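Local coordinates for exopolygalacturonate lyase (Vibrio vulnificus, PDB 5A29), which probably cleaves pectate by beta-elimination as a manganese-binding, family 2 polysaccharide lyase of exolytic type, at residues 510-516 with 565-570; 38-43 with 501-506; 177-182 with 202-208. One frame throughout, in Å; residues are numbered along the deposited sequence.

Interaction 1: residues 510-516 with 565-570; sequences PRYLNAS and IYKQTR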
loop_
_atom_site.group_PDB
_atom_site.type_symbol
_atom_site.label_atom_id
_atom_site.label_comp_id
_atom_site.label_asym_id
_atom_site.label_seq_id
_atom_site.Cartn_x
_atom_site.Cartn_y
_atom_site.Cartn_z
ATOM N N PRO A 510 13.117 -4.269 -18.447
ATOM C CA PRO A 510 13.462 -3.342 -19.565
ATOM C C PRO A 510 12.631 -3.574 -20.828
ATOM O O PRO A 510 12.569 -2.732 -21.716
ATOM C CB PRO A 510 14.961 -3.631 -19.836
ATOM C CG PRO A 510 15.307 -4.869 -19.092
ATOM C CD PRO A 510 14.240 -5.134 -18.040
ATOM N N ARG A 511 11.947 -4.712 -20.910
ATOM C CA ARG A 511 11.018 -4.933 -22.071
ATOM C C ARG A 511 9.744 -4.184 -21.973
ATOM O O ARG A 511 8.997 -4.122 -22.911
ATOM C CB ARG A 511 10.696 -6.437 -22.203
ATOM C CG ARG A 511 11.928 -7.238 -22.430
ATOM C CD ARG A 511 11.579 -8.730 -22.694
ATOM N NE ARG A 511 12.850 -9.230 -23.039
ATOM C CZ ARG A 511 13.321 -9.229 -24.276
ATOM N NH1 ARG A 511 12.533 -8.930 -25.294
ATOM N NH2 ARG A 511 14.573 -9.580 -24.428
ATOM N N TYR A 512 9.384 -3.653 -20.799
ATOM C CA TYR A 512 8.135 -2.901 -20.739
ATOM C C TYR A 512 8.118 -1.617 -21.517
ATOM O O TYR A 512 9.065 -0.835 -21.497
ATOM C CB TYR A 512 7.743 -2.519 -19.265
ATOM C CG TYR A 512 7.314 -3.707 -18.429
ATOM C CD1 TYR A 512 6.605 -4.801 -19.011
ATOM C CD2 TYR A 512 7.534 -3.713 -17.030
ATOM C CE1 TYR A 512 6.208 -5.881 -18.238
ATOM C CE2 TYR A 512 7.063 -4.758 -16.224
ATOM C CZ TYR A 512 6.429 -5.851 -16.842
ATOM O OH TYR A 512 6.012 -6.886 -16.052
ATOM N N LEU A 513 6.968 -1.357 -22.130
ATOM C CA LEU A 513 6.742 -0.182 -22.960
ATOM C C LEU A 513 6.460 1.083 -22.162
ATOM O O LEU A 513 6.920 2.207 -22.469
ATOM C CB LEU A 513 5.551 -0.493 -23.914
ATOM C CG LEU A 513 5.111 0.657 -24.823
ATOM C CD1 LEU A 513 6.320 1.081 -25.675
ATOM C CD2 LEU A 513 3.943 0.208 -25.760
ATOM N N ASN A 514 5.659 0.949 -21.109
ATOM C CA ASN A 514 5.101 2.163 -20.475
ATOM C C ASN A 514 5.563 2.330 -19.020
ATOM O O ASN A 514 5.550 1.331 -18.283
ATOM C CB ASN A 514 3.565 2.024 -20.427
ATOM C CG ASN A 514 2.944 2.006 -21.809
ATOM O OD1 ASN A 514 3.178 2.960 -22.594
ATOM N ND2 ASN A 514 2.129 0.939 -22.118
ATOM N N ALA A 515 5.996 3.533 -18.643
ATOM C CA ALA A 515 6.571 3.741 -17.309
ATOM C C ALA A 515 5.499 4.431 -16.451
ATOM O O ALA A 515 4.817 5.313 -16.927
ATOM C CB ALA A 515 7.813 4.649 -17.381
ATOM N N SER A 516 5.379 4.043 -15.178
ATOM C CA SER A 516 4.500 4.767 -14.231
ATOM C C SER A 516 5.287 5.813 -13.487
ATOM O O SER A 516 6.378 5.555 -12.993
ATOM C CB SER A 516 3.874 3.763 -13.179
ATOM O OG SER A 516 3.335 4.552 -12.121
ATOM N N ILE A 565 -2.016 -1.504 -19.348
ATOM C CA ILE A 565 -1.009 -0.504 -19.701
ATOM C C ILE A 565 0.424 -0.907 -19.282
ATOM O O ILE A 565 1.307 -1.076 -20.132
ATOM C CB ILE A 565 -1.366 0.884 -19.185
ATOM C CG1 ILE A 565 -2.701 1.330 -19.807
ATOM C CG2 ILE A 565 -0.206 1.871 -19.386
ATOM C CD1 ILE A 565 -3.299 2.606 -19.256
ATOM N N TYR A 566 0.648 -1.112 -17.979
ATOM C CA TYR A 566 1.995 -1.138 -17.455
ATOM C C TYR A 566 2.715 -2.451 -17.637
ATOM O O TYR A 566 3.942 -2.515 -17.356
ATOM C CB TYR A 566 2.058 -0.624 -15.977
ATOM C CG TYR A 566 1.583 0.809 -15.915
ATOM C CD1 TYR A 566 2.380 1.846 -16.414
ATOM C CD2 TYR A 566 0.304 1.119 -15.465
ATOM C CE1 TYR A 566 1.963 3.152 -16.364
ATOM C CE2 TYR A 566 -0.130 2.415 -15.416
ATOM C CZ TYR A 566 0.708 3.419 -15.897
ATOM O OH TYR A 566 0.298 4.709 -15.867
ATOM N N LYS A 567 2.016 -3.480 -18.128
ATOM C CA LYS A 567 2.694 -4.744 -18.473
ATOM C C LYS A 567 2.818 -4.991 -20.001
ATOM O O LYS A 567 3.360 -6.006 -20.399
ATOM C CB LYS A 567 2.012 -5.984 -17.838
ATOM C CG LYS A 567 2.151 -6.035 -16.322
ATOM C CD LYS A 567 1.527 -7.316 -15.827
ATOM C CE LYS A 567 1.842 -7.450 -14.377
ATOM N NZ LYS A 567 1.280 -8.750 -13.917
ATOM N N GLN A 568 2.393 -4.040 -20.785
ATOM C CA GLN A 568 2.613 -4.115 -22.256
ATOM C C GLN A 568 4.142 -4.084 -22.576
ATOM O O GLN A 568 4.976 -3.438 -21.866
ATOM C CB GLN A 568 1.896 -2.933 -22.926
ATOM C CG GLN A 568 0.378 -2.982 -22.769
ATOM C CD GLN A 568 -0.180 -4.368 -23.106
ATOM O OE1 GLN A 568 -0.084 -4.789 -24.249
ATOM N NE2 GLN A 568 -0.707 -5.109 -22.091
ATOM N N THR A 569 4.526 -4.794 -23.626
ATOM C CA THR A 569 5.947 -4.896 -23.938
ATOM C C THR A 569 6.177 -4.088 -25.208
ATOM O O THR A 569 5.219 -3.721 -25.908
ATOM C CB THR A 569 6.414 -6.333 -24.095
ATOM O OG1 THR A 569 5.513 -7.004 -24.966
ATOM C CG2 THR A 569 6.452 -7.063 -22.725
ATOM N N ARG A 570 7.419 -3.672 -25.413
ATOM C CA ARG A 570 7.715 -2.707 -26.474
ATOM C C ARG A 570 7.971 -3.515 -27.769
ATOM O O ARG A 570 8.355 -4.696 -27.688
ATOM C CB ARG A 570 8.912 -1.774 -26.118
ATOM C CG ARG A 570 9.920 -2.380 -25.201
ATOM C CD ARG A 570 11.335 -1.852 -25.377
ATOM N NE ARG A 570 11.376 -0.556 -26.009
ATOM C CZ ARG A 570 12.405 -0.139 -26.727
ATOM N NH1 ARG A 570 13.452 -0.910 -26.843
ATOM N NH2 ARG A 570 12.417 1.083 -27.242
HETATM O O HOH W 1 4.480 -1.446 -20.197
HETATM O O HOH W 2 5.744 -0.776 -16.515
#
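With chi1 at -65°, CG of Asn514 sits opposite its own carbonyl carbon and the carboxamide swings across Ile565, while a chi1 of -70° in Tyr512 lays the phenol ring against the type I turn 565-568. The Asn514 amide donates through ND2 to Ile565 O at 2.9 Å; the acceptor lies in the amide plane, but the nitrogen stands above the plane of that carbonyl. Gln568 N bonds to the same oxygen from its opposite face, so two N-H groups grip Ile565 O: the first ties the turn to the strand, the second closes it.

Within the turn, Tyr566 O lies over the centre of one face of the Tyr512 ring, 3.6 Å above its plane. The Tyr566 ring is itself met by Ser516, whose CB lies 4.2 Å from the ring centroid in a CH-pi contact, and Asn514 O approaches the edge of this ring in its plane. Two waters bridge the segments: one accepts from Asn514 N and donates to Ile565 O and Gln568 O, the other joins Asn514 O and Tyr566 O.

From the end of the turn onward the chains pair by backbone. Leu513 N gives an almost straight bond to Gln568 O (2.9 Å, 171°), and Arg570 N reaches Arg511 O at 3.0 Å. Leu513 CD1 rests on Arg570 CB at 3.9 Å. Backbone hydrogen bonds also join Leu513 to Thr63 and Ala515 to Ile61. The arrangement is a single beta bridge, Tyr512 with Thr569, by which the C-terminal tail is fastened beside strand 514-516.

Interaction 2: residues 38-43 with 501-506; sequences TYIDNV and FVRGYF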
loop_
_atom_site.group_PDB
_atom_site.type_symbol
_atom_site.label_atom_id
_atom_site.label_comp_id
_atom_site.label_asym_id
_atom_site.label_seq_id
_atom_site.Cartn_x
_atom_site.Cartn_y
_atom_site.Cartn_z
ATOM N N THR A 38 17.313 13.400 -14.014
ATOM C CA THR A 38 16.913 13.158 -15.384
ATOM C C THR A 38 15.471 12.620 -15.471
ATOM O O THR A 38 14.666 13.036 -16.287
ATOM C CB THR A 38 17.867 12.150 -16.073
ATOM O OG1 THR A 38 19.203 12.704 -16.107
ATOM C CG2 THR A 38 17.405 11.806 -17.509
ATOM N N TYR A 39 15.176 11.641 -14.637
ATOM C CA TYR A 39 13.796 11.117 -14.555
ATOM C C TYR A 39 12.834 12.225 -14.229
ATOM O O TYR A 39 11.784 12.367 -14.895
ATOM C CB TYR A 39 13.795 10.059 -13.431
ATOM C CG TYR A 39 12.414 9.634 -12.995
ATOM C CD1 TYR A 39 11.630 8.867 -13.830
ATOM C CD2 TYR A 39 11.921 9.994 -11.738
ATOM C CE1 TYR A 39 10.385 8.404 -13.420
ATOM C CE2 TYR A 39 10.616 9.592 -11.336
ATOM C CZ TYR A 39 9.909 8.738 -12.174
ATOM O OH TYR A 39 8.655 8.259 -11.836
ATOM N N ILE A 40 13.126 13.013 -13.187
ATOM C CA ILE A 40 12.192 14.098 -12.848
ATOM C C ILE A 40 11.969 15.050 -14.027
ATOM O O ILE A 40 10.828 15.447 -14.328
ATOM C CB ILE A 40 12.648 14.819 -11.558
ATOM C CG1 ILE A 40 12.465 13.886 -10.311
ATOM C CG2 ILE A 40 12.030 16.218 -11.388
ATOM C CD1 ILE A 40 13.220 14.412 -9.064
ATOM N N ASP A 41 13.071 15.427 -14.703
ATOM C CA ASP A 41 12.974 16.321 -15.868
ATOM C C ASP A 41 12.114 15.722 -16.967
ATOM O O ASP A 41 11.321 16.426 -17.532
ATOM C CB ASP A 41 14.374 16.613 -16.436
ATOM C CG ASP A 41 15.192 17.516 -15.509
ATOM O OD1 ASP A 41 14.580 18.205 -14.654
ATOM O OD2 ASP A 41 16.442 17.511 -15.599
ATOM N N ASN A 42 12.262 14.421 -17.226
ATOM C CA ASN A 42 11.479 13.696 -18.201
ATOM C C ASN A 42 9.998 13.727 -17.843
ATOM O O ASN A 42 9.156 14.045 -18.674
ATOM C CB ASN A 42 11.959 12.250 -18.330
ATOM C CG ASN A 42 13.288 12.151 -19.100
ATOM O OD1 ASN A 42 13.637 13.091 -19.845
ATOM N ND2 ASN A 42 13.996 11.060 -18.961
ATOM N N VAL A 43 9.683 13.399 -16.585
ATOM C CA VAL A 43 8.286 13.399 -16.165
ATOM C C VAL A 43 7.664 14.758 -16.337
ATOM O O VAL A 43 6.534 14.849 -16.823
ATOM C CB VAL A 43 8.147 12.974 -14.703
ATOM C CG1 VAL A 43 6.699 13.149 -14.250
ATOM C CG2 VAL A 43 8.591 11.531 -14.579
ATOM N N PHE A 501 16.857 1.825 -14.481
ATOM C CA PHE A 501 16.735 3.125 -15.124
ATOM C C PHE A 501 16.921 2.925 -16.675
ATOM O O PHE A 501 18.033 2.717 -17.118
ATOM C CB PHE A 501 17.819 4.077 -14.610
ATOM C CG PHE A 501 17.722 5.498 -15.141
ATOM C CD1 PHE A 501 16.565 6.211 -15.017
ATOM C CD2 PHE A 501 18.862 6.140 -15.648
ATOM C CE1 PHE A 501 16.459 7.524 -15.451
ATOM C CE2 PHE A 501 18.778 7.457 -16.121
ATOM C CZ PHE A 501 17.574 8.145 -16.000
ATOM N N VAL A 502 15.841 2.981 -17.440
ATOM C CA VAL A 502 15.822 2.425 -18.802
ATOM C C VAL A 502 15.029 3.467 -19.606
ATOM O O VAL A 502 13.922 3.892 -19.174
ATOM C CB VAL A 502 15.037 1.091 -18.838
ATOM C CG1 VAL A 502 14.725 0.685 -20.314
ATOM C CG2 VAL A 502 15.858 -0.016 -18.192
ATOM N N ARG A 503 15.652 4.010 -20.659
ATOM C CA ARG A 503 14.989 4.959 -21.575
ATOM C C ARG A 503 14.460 6.167 -20.793
ATOM O O ARG A 503 13.441 6.806 -21.164
ATOM C CB ARG A 503 13.867 4.253 -22.374
ATOM C CG ARG A 503 14.408 3.222 -23.372
ATOM C CD ARG A 503 13.237 2.608 -24.178
ATOM N NE ARG A 503 12.366 1.751 -23.347
ATOM C CZ ARG A 503 12.639 0.488 -23.005
ATOM N NH1 ARG A 503 13.777 -0.092 -23.349
ATOM N NH2 ARG A 503 11.759 -0.221 -22.295
ATOM N N GLY A 504 15.213 6.566 -19.769
ATOM C CA GLY A 504 14.890 7.856 -19.105
ATOM C C GLY A 504 13.857 7.727 -17.944
ATOM O O GLY A 504 13.558 8.715 -17.279
ATOM N N TYR A 505 13.389 6.496 -17.703
ATOM C CA TYR A 505 12.386 6.219 -16.641
ATOM C C TYR A 505 12.782 5.017 -15.837
ATOM O O TYR A 505 13.735 4.324 -16.160
ATOM C CB TYR A 505 11.012 5.925 -17.302
ATOM C CG TYR A 505 10.422 7.188 -17.889
ATOM C CD1 TYR A 505 9.687 8.056 -17.084
ATOM C CD2 TYR A 505 10.711 7.573 -19.233
ATOM C CE1 TYR A 505 9.219 9.252 -17.585
ATOM C CE2 TYR A 505 10.259 8.783 -19.723
ATOM C CZ TYR A 505 9.483 9.586 -18.918
ATOM O OH TYR A 505 9.034 10.796 -19.353
ATOM N N PHE A 506 12.018 4.734 -14.758
ATOM C CA PHE A 506 12.278 3.552 -13.970
ATOM C C PHE A 506 11.247 2.459 -14.299
ATOM O O PHE A 506 10.039 2.719 -14.224
ATOM C CB PHE A 506 12.206 3.917 -12.469
ATOM C CG PHE A 506 13.420 4.711 -12.023
ATOM C CD1 PHE A 506 14.632 4.057 -11.786
ATOM C CD2 PHE A 506 13.357 6.084 -11.936
ATOM C CE1 PHE A 506 15.766 4.745 -11.362
ATOM C CE2 PHE A 506 14.505 6.810 -11.588
ATOM C CZ PHE A 506 15.705 6.151 -11.306
#
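Tyr39, on helix 27-46, meets Tyr505 and Phe506 in an aromatic cluster that seats the helix on a beta hairpin, strands 501-502 and 505-506 joined by a type I' turn. The edge of Phe506 is directed at one face of the Tyr39 ring, a T-shaped pair with centroids 5.2 Å apart and planes at 70°. Tyr505 comes in at nearly a right angle to the same ring, its CD1 3.7 Å from Tyr39 CE1. One helical turn on, Val43 puts CG2 over the other face of Tyr39 and also touches Tyr505 CE1 at 3.8 Å. Beside the cluster, Gly504 adopts a phi of 89° and passes close to Asn42. With CG opposite the carbonyl carbon (chi1 -74°), Asn42 donates a hydrogen bond through ND2 to Gly504 O (2.9 Å), which lies in the plane of the Asn42 amide. Phe501 brings CZ within 4.0 Å of Thr38 CG2, which lies in the plane of its ring at the edge.

Outside this shell, Pro522 of helix 521-532 packs on both Tyr39 and Phe506, and Phe90 of helix 88-101 on Val43. Arg503, within the turn, hydrogen-bonds through NH2 to Pro510 O and through NE to Thr63 OG1.

Interaction 3: residues 177-182 with 202-208; sequences IKAFWQ and NYDDKVF. With EDO (1,2-ethanediol), chain K; EDO (1,2-ethanediol), chain N.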
loop_
_atom_site.group_PDB
_atom_site.type_symbol
_atom_site.label_atom_id
_atom_site.label_comp_id
_atom_site.label_asym_id
_atom_site.label_seq_id
_atom_site.Cartn_x
_atom_site.Cartn_y
_atom_site.Cartn_z
ATOM N N ILE A 177 -10.333 14.296 4.394
ATOM C CA ILE A 177 -10.322 13.211 5.381
ATOM C C ILE A 177 -11.731 12.995 5.992
ATOM O O ILE A 177 -12.193 11.857 6.159
ATOM C CB ILE A 177 -9.265 13.494 6.468
ATOM C CG1 ILE A 177 -7.854 13.404 5.836
ATOM C CG2 ILE A 177 -9.375 12.568 7.683
ATOM C CD1 ILE A 177 -6.776 13.938 6.782
ATOM N N LYS A 178 -12.409 14.100 6.339
ATOM C CA LYS A 178 -13.802 14.014 6.881
ATOM C C LYS A 178 -14.773 13.465 5.845
ATOM O O LYS A 178 -15.605 12.626 6.164
ATOM C CB LYS A 178 -14.233 15.421 7.396
ATOM C CG LYS A 178 -13.474 15.819 8.660
ATOM C CD LYS A 178 -13.978 17.228 9.125
ATOM C CE LYS A 178 -13.302 17.620 10.426
ATOM N NZ LYS A 178 -13.749 18.971 10.878
ATOM N N ALA A 179 -14.579 13.820 4.576
ATOM C CA ALA A 179 -15.443 13.337 3.498
ATOM C C ALA A 179 -15.160 11.882 3.210
ATOM O O ALA A 179 -16.071 11.121 2.890
ATOM C CB ALA A 179 -15.260 14.162 2.213
ATOM N N PHE A 180 -13.893 11.476 3.357
ATOM C CA PHE A 180 -13.506 10.057 3.043
ATOM C C PHE A 180 -14.264 9.156 4.077
ATOM O O PHE A 180 -14.913 8.178 3.740
ATOM C CB PHE A 180 -11.949 10.014 3.236
ATOM C CG PHE A 180 -11.316 8.642 3.052
ATOM C CD1 PHE A 180 -11.880 7.684 2.229
ATOM C CD2 PHE A 180 -10.108 8.373 3.659
ATOM C CE1 PHE A 180 -11.249 6.432 1.999
ATOM C CE2 PHE A 180 -9.457 7.132 3.481
ATOM C CZ PHE A 180 -10.055 6.137 2.678
ATOM N N TRP A 181 -14.110 9.463 5.351
ATOM C CA TRP A 181 -14.826 8.695 6.401
ATOM C C TRP A 181 -16.361 8.744 6.164
ATOM O O TRP A 181 -17.031 7.721 6.176
ATOM C CB TRP A 181 -14.445 9.195 7.791
ATOM C CG TRP A 181 -13.219 8.530 8.358
ATOM C CD1 TRP A 181 -11.878 8.738 7.965
ATOM C CD2 TRP A 181 -13.187 7.552 9.404
ATOM N NE1 TRP A 181 -11.044 7.929 8.728
ATOM C CE2 TRP A 181 -11.812 7.216 9.627
ATOM C CE3 TRP A 181 -14.189 6.948 10.224
ATOM C CZ2 TRP A 181 -11.426 6.316 10.606
ATOM C CZ3 TRP A 181 -13.807 6.038 11.188
ATOM C CH2 TRP A 181 -12.432 5.737 11.396
ATOM N N GLN A 182 -16.893 9.935 5.916
ATOM C CA GLN A 182 -18.363 10.101 5.738
ATOM C C GLN A 182 -18.875 9.281 4.552
ATOM O O GLN A 182 -19.902 8.630 4.623
ATOM C CB GLN A 182 -18.666 11.631 5.612
ATOM C CG GLN A 182 -20.094 11.964 5.136
ATOM C CD GLN A 182 -21.121 11.822 6.276
ATOM O OE1 GLN A 182 -20.791 11.343 7.342
ATOM N NE2 GLN A 182 -22.365 12.205 6.028
ATOM N N ASN A 202 -23.508 13.784 1.157
ATOM C CA ASN A 202 -23.270 15.101 1.807
ATOM C C ASN A 202 -22.112 15.178 2.798
ATOM O O ASN A 202 -21.937 14.314 3.626
ATOM C CB ASN A 202 -24.553 15.608 2.497
ATOM C CG ASN A 202 -25.678 15.790 1.497
ATOM O OD1 ASN A 202 -25.826 16.851 0.893
ATOM N ND2 ASN A 202 -26.391 14.718 1.229
ATOM N N TYR A 203 -21.337 16.249 2.692
ATOM C CA TYR A 203 -20.257 16.554 3.592
ATOM C C TYR A 203 -20.800 16.738 4.989
ATOM O O TYR A 203 -21.855 17.325 5.150
ATOM C CB TYR A 203 -19.525 17.827 3.145
ATOM C CG TYR A 203 -18.386 18.182 4.077
ATOM C CD1 TYR A 203 -17.198 17.434 4.064
ATOM C CD2 TYR A 203 -18.480 19.243 4.986
ATOM C CE1 TYR A 203 -16.152 17.714 4.945
ATOM C CE2 TYR A 203 -17.420 19.547 5.863
ATOM C CZ TYR A 203 -16.246 18.774 5.808
ATOM O OH TYR A 203 -15.204 19.007 6.691
ATOM N N ASP A 204 -20.046 16.319 6.000
ATOM C CA ASP A 204 -20.401 16.587 7.387
ATOM C C ASP A 204 -19.179 16.949 8.210
ATOM O O ASP A 204 -18.317 16.094 8.491
ATOM C CB ASP A 204 -21.144 15.375 7.977
ATOM C CG ASP A 204 -21.526 15.554 9.456
ATOM O OD1 ASP A 204 -21.225 16.600 10.111
ATOM O OD2 ASP A 204 -22.052 14.555 9.993
ATOM N N ASP A 205 -19.097 18.226 8.570
ATOM C CA ASP A 205 -17.957 18.732 9.290
ATOM C C ASP A 205 -17.815 18.073 10.655
ATOM O O ASP A 205 -16.738 18.095 11.249
ATOM C CB ASP A 205 -17.985 20.275 9.415
ATOM C CG ASP A 205 -16.613 20.861 9.563
ATOM O OD1 ASP A 205 -15.723 20.614 8.691
ATOM O OD2 ASP A 205 -16.369 21.481 10.609
ATOM N N LYS A 206 -18.899 17.487 11.155
ATOM C CA LYS A 206 -18.859 16.956 12.529
ATOM C C LYS A 206 -18.854 15.434 12.556
ATOM O O LYS A 206 -19.107 14.836 13.618
ATOM C CB LYS A 206 -20.065 17.479 13.317
ATOM C CG LYS A 206 -20.075 19.019 13.274
ATOM C CD LYS A 206 -21.203 19.645 14.096
ATOM C CE LYS A 206 -20.763 19.930 15.512
ATOM N NZ LYS A 206 -20.956 18.722 16.385
ATOM N N VAL A 207 -18.518 14.828 11.401
ATOM C CA VAL A 207 -18.344 13.361 11.286
ATOM C C VAL A 207 -17.624 12.711 12.479
ATOM O O VAL A 207 -18.116 11.698 12.995
ATOM C CB VAL A 207 -17.774 12.939 9.901
ATOM C CG1 VAL A 207 -16.316 13.458 9.722
ATOM C CG2 VAL A 207 -17.929 11.428 9.652
ATOM N N PHE A 208 -16.500 13.238 12.968
ATOM C CA PHE A 208 -15.738 12.520 14.009
ATOM C C PHE A 208 -16.278 12.814 15.432
ATOM O O PHE A 208 -15.756 12.313 16.437
ATOM C CB PHE A 208 -14.266 12.850 13.935
ATOM C CG PHE A 208 -13.591 12.269 12.712
ATOM C CD1 PHE A 208 -13.444 10.877 12.592
ATOM C CD2 PHE A 208 -13.080 13.108 11.706
ATOM C CE1 PHE A 208 -12.763 10.328 11.487
ATOM C CE2 PHE A 208 -12.451 12.557 10.558
ATOM C CZ PHE A 208 -12.312 11.156 10.465
HETATM C C1 EDO K . -22.507 13.347 13.075
HETATM O O1 EDO K . -23.313 14.384 12.502
HETATM C C2 EDO K . -21.701 13.996 14.176
HETATM O O2 EDO K . -22.658 14.485 15.121
HETATM C C1 EDO N . -15.575 10.584 19.437
HETATM O O1 EDO N . -15.897 11.944 19.167
HETATM C C2 EDO N . -15.108 10.494 20.886
HETATM O O2 EDO N . -13.991 11.346 21.009
HETATM O O HOH W 3 -17.753 14.630 6.212
HETATM O O HOH W 4 -21.482 12.017 10.024
#
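Lys178 and Gln182, one turn apart on helix 170-184, make the direct polar side-chain bonds to the loop 202-208. Fully extended beyond CG, the Lys178 chain carries NZ to Asp205 O at 3.1 Å, where it lies in the carbonyl plane on a lone pair. The same nitrogen makes a long, weak salt bridge to Asp205 OD1 (3.4 Å); its strongest partner is Glu174, by a salt bridge, and Asn255 O accepts from it too. Asp205 OD1 is turned to the hydroxyl of Tyr203 as well, which donates to its anti lone pair at 2.6 Å and probably steadies the carboxylate. Gln182, bent at chi2 (78°), sends NE2 to Asn202 O at 3.2 Å.

Water-mediated bonds run between these. One water accepts from Asp204 N and donates to Asp204 O and, weakly, to Lys178 O; a second joins Gln182 OE1 to Asp204 OD2, which also accepts from a 1,2-ethanediol probably left by crystallisation.

Residues 204-206 form an Asx turn, Asp204 OD1 accepting from Lys206 N at 2.7 Å, overlaid on a type I beta turn from Asp204 to Val207 that leads into a short 3-10 segment.

Apolar contacts complete the account. Val207 CG1 packs on Lys178 CB at 3.7 Å, with CG2 beside the Gln182 amide. Phe208 presents its edge to the five-membered ring of Trp181, a T-shaped pair with planes at 64°, and CE1 stands 3.5 Å above the indole. Helix 234-250 borders this pair: Leu240 O accepts from the indole NE1, and Leu247 touches Phe208.

From the N terminus, interaction 2 opens first, on helix 27-46, and closes only at the hairpin 501-506, so its loop takes in most of the chain. Interaction 3 opens and closes within that span: a local return of the loop 202-208 onto helix 170-184, with its centre about 39 Å from that of interaction 2. Interaction 1 begins just after interaction 2 has closed and brings the C-terminal tail back to strand 514-516 across 48 intervening residues. No loops cross. Interactions 1 and 2 form one neighbourhood joining both ends of the chain, since Ala515 CB meets Tyr505 CB at 3.4 Å and Arg570 packs against Arg503.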